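Local coordinates for protein glutaredoxin-2 (Vaccinia virus, PDB 2G2Q) that transfers disulfide bonds as a thioredoxin-fold oxidoreductase, passing oxidising equivalents to viral membrane proteins during virion morphogenesis, at residues K2-P11 with K27-L38. Sequence-based numbering, arbitrary orientation.
Sequences KNVLIIFGKP and KSEYDILHVDIL. With SO4 (sulfate ion), chain D.
One face of the Tyr30 ring is covered by Leu5, whose CG lies 4.1 Å from the ring centroid, while the backbone carbonyl of Asn3 and a sulfate oxygen, O2, lie at its edge; on the other side of the sheet, Val35 sits over one face of the Phe8 ring. Both aromatics belong to the beta-alpha-beta unit of the thioredoxin fold, in which strands 3-9 and 30-36 run parallel and helix 14-24 makes the crossover between them. The Val35 side chain runs alongside that of Phe8 with its CB over the ring face, and its two methyls reach different parts of the ring: CG1, placed anti to the backbone N (chi1 -167°), comes within 3.5 Å of Phe8 CE1, whereas CG2 approaches Phe8 CZ and also packs on Ile6 CG2. Val4 CG1 touches Leu33 further along that face. On the opposite face Leu5, Ile7 and Ile32 touch helix 14-24, and Leu5 and Tyr30 touch helix 104-113; there Ile7 CD1 rests 3.9 Å from Ile32 CG2. The backbone ladder alternates donors and acceptors of Leu5, Ile7 and Gly9 with those of Asp31, Leu33, Val35 and Ile37, the bond from Gly9 N to Val35 O being weak; its straightest bond runs from Ile7 N to Leu33 O (2.9 Å, 173° at the hydrogen). Tyr76, Phe74 and Ser72 pair with the other edge of strand 3-9. At the N-terminal end of the pair, Lys2 bends so that NZ donates to a lone pair of Lys27 O, 3.2 Å away. The sulfate, probably from the crystallisation liquor and also held by Lys75 and Tyr116, bridges the two segments, with Tyr30 OH 2.6 Å from its O2 and Asn3 ND2 2.6 Å from its O4.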
ATOM      1  N   LYS A   2     -15.895  -5.734 -12.487  1.00 39.10           N
ATOM      2  CA  LYS A   2     -14.547  -5.265 -12.201  1.00 36.95           C
ATOM      3  C   LYS A   2     -13.995  -5.947 -10.963  1.00 35.69           C
ATOM      4  O   LYS A   2     -14.725  -6.290 -10.039  1.00 35.79           O
ATOM      5  CB  LYS A   2     -14.493  -3.740 -12.074  1.00 36.92           C
ATOM      6  CG  LYS A   2     -14.406  -3.014 -13.412  1.00 36.22           C
ATOM      7  CD  LYS A   2     -15.370  -1.848 -13.463  1.00 36.34           C
ATOM      8  CE  LYS A   2     -14.694  -0.504 -13.232  1.00 36.60           C
ATOM      9  NZ  LYS A   2     -14.833   0.390 -14.428  1.00 35.06           N
ATOM     10  N   ASN A   3     -12.701  -6.188 -10.968  1.00 33.97           N
ATOM     11  CA  ASN A   3     -12.056  -6.641  -9.771  1.00 32.42           C
ATOM     12  C   ASN A   3     -11.764  -5.419  -8.899  1.00 31.59           C
ATOM     13  O   ASN A   3     -11.783  -4.283  -9.379  1.00 31.44           O
ATOM     14  CB  ASN A   3     -10.808  -7.464 -10.114  1.00 31.98           C
ATOM     15  CG  ASN A   3     -11.153  -8.769 -10.838  1.00 32.04           C
ATOM     16  OD1 ASN A   3     -12.056  -9.501 -10.425  1.00 30.76           O
ATOM     17  ND2 ASN A   3     -10.429  -9.065 -11.921  1.00 30.93           N
ATOM     18  N   VAL A   4     -11.517  -5.654  -7.618  1.00 30.60           N
ATOM     19  CA  VAL A   4     -11.331  -4.584  -6.654  1.00 29.74           C
ATOM     20  C   VAL A   4      -9.872  -4.528  -6.178  1.00 29.54           C
ATOM     21  O   VAL A   4      -9.310  -5.542  -5.750  1.00 29.60           O
ATOM     22  CB  VAL A   4     -12.273  -4.792  -5.451  1.00 29.47           C
ATOM     23  CG1 VAL A   4     -12.353  -3.549  -4.611  1.00 30.25           C
ATOM     24  CG2 VAL A   4     -13.671  -5.176  -5.939  1.00 30.11           C
ATOM     25  N   LEU A   5      -9.257  -3.353  -6.286  1.00 28.99           N
ATOM     26  CA  LEU A   5      -8.002  -3.073  -5.599  1.00 28.85           C
ATOM     27  C   LEU A   5      -8.309  -2.508  -4.211  1.00 29.09           C
ATOM     28  O   LEU A   5      -9.132  -1.600  -4.077  1.00 28.85           O
ATOM     29  CB  LEU A   5      -7.123  -2.098  -6.393  1.00 28.45           C
ATOM     30  CG  LEU A   5      -6.741  -2.571  -7.811  1.00 28.90           C
ATOM     31  CD1 LEU A   5      -5.984  -1.497  -8.652  1.00 26.82           C
ATOM     32  CD2 LEU A   5      -5.992  -3.909  -7.782  1.00 25.61           C
ATOM     33  N   ILE A   6      -7.660  -3.076  -3.192  1.00 28.79           N
ATOM     34  CA  ILE A   6      -7.798  -2.614  -1.821  1.00 28.59           C
ATOM     35  C   ILE A   6      -6.466  -2.054  -1.382  1.00 28.62           C
ATOM     36  O   ILE A   6      -5.463  -2.776  -1.302  1.00 29.02           O
ATOM     37  CB  ILE A   6      -8.255  -3.739  -0.843  1.00 28.78           C
ATOM     38  CG1 ILE A   6      -9.630  -4.288  -1.239  1.00 28.62           C
ATOM     39  CG2 ILE A   6      -8.359  -3.231   0.565  1.00 28.11           C
ATOM     40  CD1 ILE A   6      -9.542  -5.599  -1.911  1.00 28.43           C
ATOM     41  N   ILE A   7      -6.465  -0.754  -1.121  1.00 28.13           N
ATOM     42  CA  ILE A   7      -5.275  -0.033  -0.699  1.00 27.39           C
ATOM     43  C   ILE A   7      -5.286   0.303   0.805  1.00 27.39           C
ATOM     44  O   ILE A   7      -6.179   0.989   1.285  1.00 26.81           O
ATOM     45  CB  ILE A   7      -5.138   1.256  -1.514  1.00 27.32           C
ATOM     46  CG1 ILE A   7      -5.074   0.902  -3.011  1.00 26.85           C
ATOM     47  CG2 ILE A   7      -3.898   2.058  -1.063  1.00 26.94           C
ATOM     48  CD1 ILE A   7      -5.370   2.065  -3.946  1.00 26.49           C
ATOM     49  N   PHE A   8      -4.283  -0.203   1.519  1.00 27.59           N
ATOM     50  CA  PHE A   8      -4.051   0.101   2.921  1.00 28.03           C
ATOM     51  C   PHE A   8      -2.954   1.133   3.057  1.00 28.31           C
ATOM     52  O   PHE A   8      -1.921   1.034   2.406  1.00 28.38           O
ATOM     53  CB  PHE A   8      -3.578  -1.159   3.666  1.00 28.42           C
ATOM     54  CG  PHE A   8      -4.670  -2.173   3.932  1.00 29.10           C
ATOM     55  CD1 PHE A   8      -5.211  -2.312   5.210  1.00 28.79           C
ATOM     56  CD2 PHE A   8      -5.146  -3.000   2.911  1.00 27.65           C
ATOM     57  CE1 PHE A   8      -6.219  -3.258   5.457  1.00 28.70           C
ATOM     58  CE2 PHE A   8      -6.144  -3.925   3.154  1.00 27.34           C
ATOM     59  CZ  PHE A   8      -6.687  -4.059   4.418  1.00 27.51           C
ATOM     60  N   GLY A   9      -3.169   2.108   3.936  1.00 28.86           N
ATOM     61  CA  GLY A   9      -2.138   3.072   4.333  1.00 28.50           C
ATOM     62  C   GLY A   9      -2.700   4.049   5.356  1.00 28.60           C
ATOM     63  O   GLY A   9      -3.885   4.024   5.634  1.00 27.91           O
ATOM     64  N   LYS A  10      -1.850   4.899   5.928  1.00 29.53           N
ATOM     65  CA  LYS A  10      -2.325   6.017   6.751  1.00 30.70           C
ATOM     66  C   LYS A  10      -3.073   7.036   5.911  1.00 31.26           C
ATOM     67  O   LYS A  10      -2.647   7.360   4.795  1.00 31.56           O
ATOM     68  CB  LYS A  10      -1.173   6.722   7.444  1.00 30.84           C
ATOM     69  CG  LYS A  10      -0.919   6.226   8.849  1.00 32.21           C
ATOM     70  CD  LYS A  10       0.392   6.762   9.400  1.00 32.83           C
ATOM     71  CE  LYS A  10       0.317   8.233   9.655  1.00 33.74           C
ATOM     72  NZ  LYS A  10       1.540   8.658  10.358  1.00 34.09           N
ATOM     73  N   PRO A  11      -4.202   7.534   6.437  1.00 31.69           N
ATOM     74  CA  PRO A  11      -4.911   8.609   5.770  1.00 31.88           C
ATOM     75  C   PRO A  11      -4.109   9.903   5.924  1.00 32.52           C
ATOM     76  O   PRO A  11      -3.324  10.044   6.872  1.00 32.53           O
ATOM     77  CB  PRO A  11      -6.204   8.715   6.585  1.00 31.90           C
ATOM     78  CG  PRO A  11      -5.828   8.248   7.963  1.00 31.15           C
ATOM     79  CD  PRO A  11      -4.862   7.129   7.696  1.00 31.66           C
ATOM     80  N   LYS A  27      -9.048   3.337 -12.877  1.00 32.78           N
ATOM     81  CA  LYS A  27     -10.478   3.227 -12.482  1.00 32.72           C
ATOM     82  C   LYS A  27     -11.414   2.618 -13.531  1.00 32.78           C
ATOM     83  O   LYS A  27     -12.504   2.129 -13.198  1.00 32.85           O
ATOM     84  CB  LYS A  27     -11.043   4.577 -12.014  1.00 32.72           C
ATOM     85  CG  LYS A  27     -11.167   5.665 -13.100  1.00 32.34           C
ATOM     86  CD  LYS A  27     -11.465   7.008 -12.450  1.00 32.77           C
ATOM     87  CE  LYS A  27     -10.811   8.171 -13.189  1.00 33.43           C
ATOM     88  NZ  LYS A  27     -11.641   8.688 -14.304  1.00 32.76           N
ATOM     89  N   SER A  28     -11.013   2.667 -14.795  1.00 32.76           N
ATOM     90  CA  SER A  28     -11.819   2.070 -15.839  1.00 33.01           C
ATOM     91  C   SER A  28     -11.629   0.555 -15.818  1.00 32.90           C
ATOM     92  O   SER A  28     -12.357  -0.178 -16.472  1.00 32.75           O
ATOM     93  CB  SER A  28     -11.461   2.657 -17.204  1.00 33.15           C
ATOM     94  OG  SER A  28     -10.216   2.162 -17.664  1.00 34.32           O
ATOM     95  N   GLU A  29     -10.656   0.097 -15.038  1.00 33.04           N
ATOM     96  CA  GLU A  29     -10.321  -1.317 -14.975  1.00 33.27           C
ATOM     97  C   GLU A  29     -10.660  -1.935 -13.618  1.00 32.56           C
ATOM     98  O   GLU A  29     -11.110  -3.079 -13.546  1.00 32.72           O
ATOM     99  CB  GLU A  29      -8.842  -1.504 -15.310  1.00 33.22           C
ATOM    100  CG  GLU A  29      -8.426  -2.921 -15.718  1.00 34.19           C
ATOM    101  CD  GLU A  29      -6.962  -2.976 -16.169  1.00 35.08           C
ATOM    102  OE1 GLU A  29      -6.394  -1.904 -16.510  1.00 37.68           O
ATOM    103  OE2 GLU A  29      -6.376  -4.084 -16.179  1.00 36.66           O
ATOM    104  N   TYR A  30     -10.447  -1.185 -12.544  1.00 31.94           N
ATOM    105  CA  TYR A  30     -10.717  -1.707 -11.209  1.00 31.37           C
ATOM    106  C   TYR A  30     -11.561  -0.768 -10.378  1.00 31.38           C
ATOM    107  O   TYR A  30     -11.420   0.456 -10.472  1.00 31.04           O
ATOM    108  CB  TYR A  30      -9.417  -1.952 -10.444  1.00 31.25           C
ATOM    109  CG  TYR A  30      -8.445  -2.904 -11.088  1.00 30.66           C
ATOM    110  CD1 TYR A  30      -7.400  -2.429 -11.868  1.00 29.27           C
ATOM    111  CD2 TYR A  30      -8.555  -4.285 -10.896  1.00 31.06           C
ATOM    112  CE1 TYR A  30      -6.492  -3.293 -12.450  1.00 29.54           C
ATOM    113  CE2 TYR A  30      -7.645  -5.158 -11.472  1.00 29.31           C
ATOM    114  CZ  TYR A  30      -6.618  -4.648 -12.249  1.00 29.53           C
ATOM    115  OH  TYR A  30      -5.709  -5.497 -12.839  1.00 30.88           O
ATOM    116  N   ASP A  31     -12.435  -1.350  -9.560  1.00 31.47           N
ATOM    117  CA  ASP A  31     -12.995  -0.639  -8.410  1.00 31.72           C
ATOM    118  C   ASP A  31     -11.884  -0.487  -7.360  1.00 31.69           C
ATOM    119  O   ASP A  31     -10.998  -1.334  -7.248  1.00 31.43           O
ATOM    120  CB  ASP A  31     -14.187  -1.396  -7.814  1.00 31.75           C
ATOM    121  CG  ASP A  31     -15.384  -1.425  -8.738  1.00 33.27           C
ATOM    122  OD1 ASP A  31     -15.526  -0.498  -9.570  1.00 34.24           O
ATOM    123  OD2 ASP A  31     -16.193  -2.384  -8.641  1.00 35.83           O
ATOM    124  N   ILE A  32     -11.933   0.605  -6.605  1.00 31.71           N
ATOM    125  CA  ILE A  32     -10.897   0.927  -5.625  1.00 31.47           C
ATOM    126  C   ILE A  32     -11.527   1.167  -4.259  1.00 31.17           C
ATOM    127  O   ILE A  32     -12.548   1.861  -4.148  1.00 31.02           O
ATOM    128  CB  ILE A  32     -10.094   2.186  -6.047  1.00 31.48           C
ATOM    129  CG1 ILE A  32      -9.412   1.942  -7.394  1.00 32.13           C
ATOM    130  CG2 ILE A  32      -9.063   2.555  -4.985  1.00 31.36           C
ATOM    131  CD1 ILE A  32      -9.140   3.206  -8.189  1.00 33.50           C
ATOM    132  N   LEU A  33     -10.920   0.575  -3.234  1.00 30.61           N
ATOM    133  CA  LEU A  33     -11.325   0.802  -1.860  1.00 30.77           C
ATOM    134  C   LEU A  33     -10.100   1.085  -1.022  1.00 30.42           C
ATOM    135  O   LEU A  33      -9.017   0.537  -1.292  1.00 29.93           O
ATOM    136  CB  LEU A  33     -12.042  -0.408  -1.275  1.00 31.23           C
ATOM    137  CG  LEU A  33     -13.391  -0.852  -1.812  1.00 32.21           C
ATOM    138  CD1 LEU A  33     -13.715  -2.139  -1.090  1.00 35.37           C
ATOM    139  CD2 LEU A  33     -14.492   0.179  -1.589  1.00 31.10           C
ATOM    140  N   HIS A  34     -10.301   1.944  -0.017  1.00 29.84           N
ATOM    141  CA  HIS A  34      -9.269   2.397   0.910  1.00 30.05           C
ATOM    142  C   HIS A  34      -9.572   1.921   2.299  1.00 29.84           C
ATOM    143  O   HIS A  34     -10.655   2.183   2.840  1.00 29.34           O
ATOM    144  CB  HIS A  34      -9.170   3.938   0.925  1.00 29.99           C
ATOM    145  CG  HIS A  34      -8.662   4.494  -0.356  1.00 31.77           C
ATOM    146  ND1 HIS A  34      -9.482   4.718  -1.440  1.00 33.25           N
ATOM    147  CD2 HIS A  34      -7.400   4.776  -0.768  1.00 33.38           C
ATOM    148  CE1 HIS A  34      -8.755   5.155  -2.455  1.00 34.80           C
ATOM    149  NE2 HIS A  34      -7.489   5.191  -2.076  1.00 35.51           N
ATOM    150  N   VAL A  35      -8.605   1.228   2.880  1.00 29.61           N
ATOM    151  CA  VAL A  35      -8.641   0.962   4.303  1.00 29.72           C
ATOM    152  C   VAL A  35      -7.630   1.905   4.940  1.00 29.77           C
ATOM    153  O   VAL A  35      -6.447   1.907   4.588  1.00 30.25           O
ATOM    154  CB  VAL A  35      -8.366  -0.518   4.628  1.00 29.88           C
ATOM    155  CG1 VAL A  35      -8.727  -0.845   6.076  1.00 28.32           C
ATOM    156  CG2 VAL A  35      -9.177  -1.420   3.686  1.00 30.24           C
ATOM    157  N   ASP A  36      -8.116   2.752   5.836  1.00 29.62           N
ATOM    158  CA  ASP A  36      -7.248   3.649   6.566  1.00 29.68           C
ATOM    159  C   ASP A  36      -6.677   2.926   7.762  1.00 29.27           C
ATOM    160  O   ASP A  36      -7.402   2.255   8.502  1.00 29.55           O
ATOM    161  CB  ASP A  36      -8.026   4.862   7.057  1.00 30.19           C
ATOM    162  CG  ASP A  36      -8.393   5.823   5.943  1.00 31.52           C
ATOM    163  OD1 ASP A  36      -7.879   5.695   4.811  1.00 34.11           O
ATOM    164  OD2 ASP A  36      -9.201   6.728   6.217  1.00 35.20           O
ATOM    165  N   ILE A  37      -5.373   3.061   7.945  1.00 28.45           N
ATOM    166  CA  ILE A  37      -4.733   2.592   9.143  1.00 27.82           C
ATOM    167  C   ILE A  37      -4.681   3.753  10.115  1.00 27.34           C
ATOM    168  O   ILE A  37      -4.027   4.749   9.840  1.00 27.19           O
ATOM    169  CB  ILE A  37      -3.328   2.124   8.865  1.00 27.90           C
ATOM    170  CG1 ILE A  37      -3.360   0.914   7.934  1.00 28.02           C
ATOM    171  CG2 ILE A  37      -2.653   1.784  10.188  1.00 28.66           C
ATOM    172  CD1 ILE A  37      -2.046   0.607   7.309  1.00 29.50           C
ATOM    173  N   LEU A  38      -5.364   3.618  11.248  1.00 26.77           N
ATOM    174  CA  LEU A  38      -5.566   4.745  12.156  1.00 26.41           C
ATOM    175  C   LEU A  38      -4.712   4.741  13.416  1.00 25.55           C
ATOM    176  O   LEU A  38      -4.706   5.710  14.162  1.00 25.73           O
ATOM    177  CB  LEU A  38      -7.030   4.836  12.579  1.00 26.42           C
ATOM    178  CG  LEU A  38      -8.121   4.957  11.522  1.00 27.86           C
ATOM    179  CD1 LEU A  38      -9.485   4.899  12.212  1.00 25.16           C
ATOM    180  CD2 LEU A  38      -7.964   6.220  10.659  1.00 28.42           C
TER
HETATM  181  S   SO4 D 125      -6.998  -8.878 -13.060  1.00 57.10           S
HETATM  182  O1  SO4 D 125      -7.074 -10.031 -12.174  1.00 57.18           O
HETATM  183  O2  SO4 D 125      -5.836  -8.060 -12.716  1.00 57.82           O
HETATM  184  O3  SO4 D 125      -6.858  -9.375 -14.430  1.00 58.74           O
HETATM  185  O4  SO4 D 125      -8.221  -8.084 -12.945  1.00 56.05           O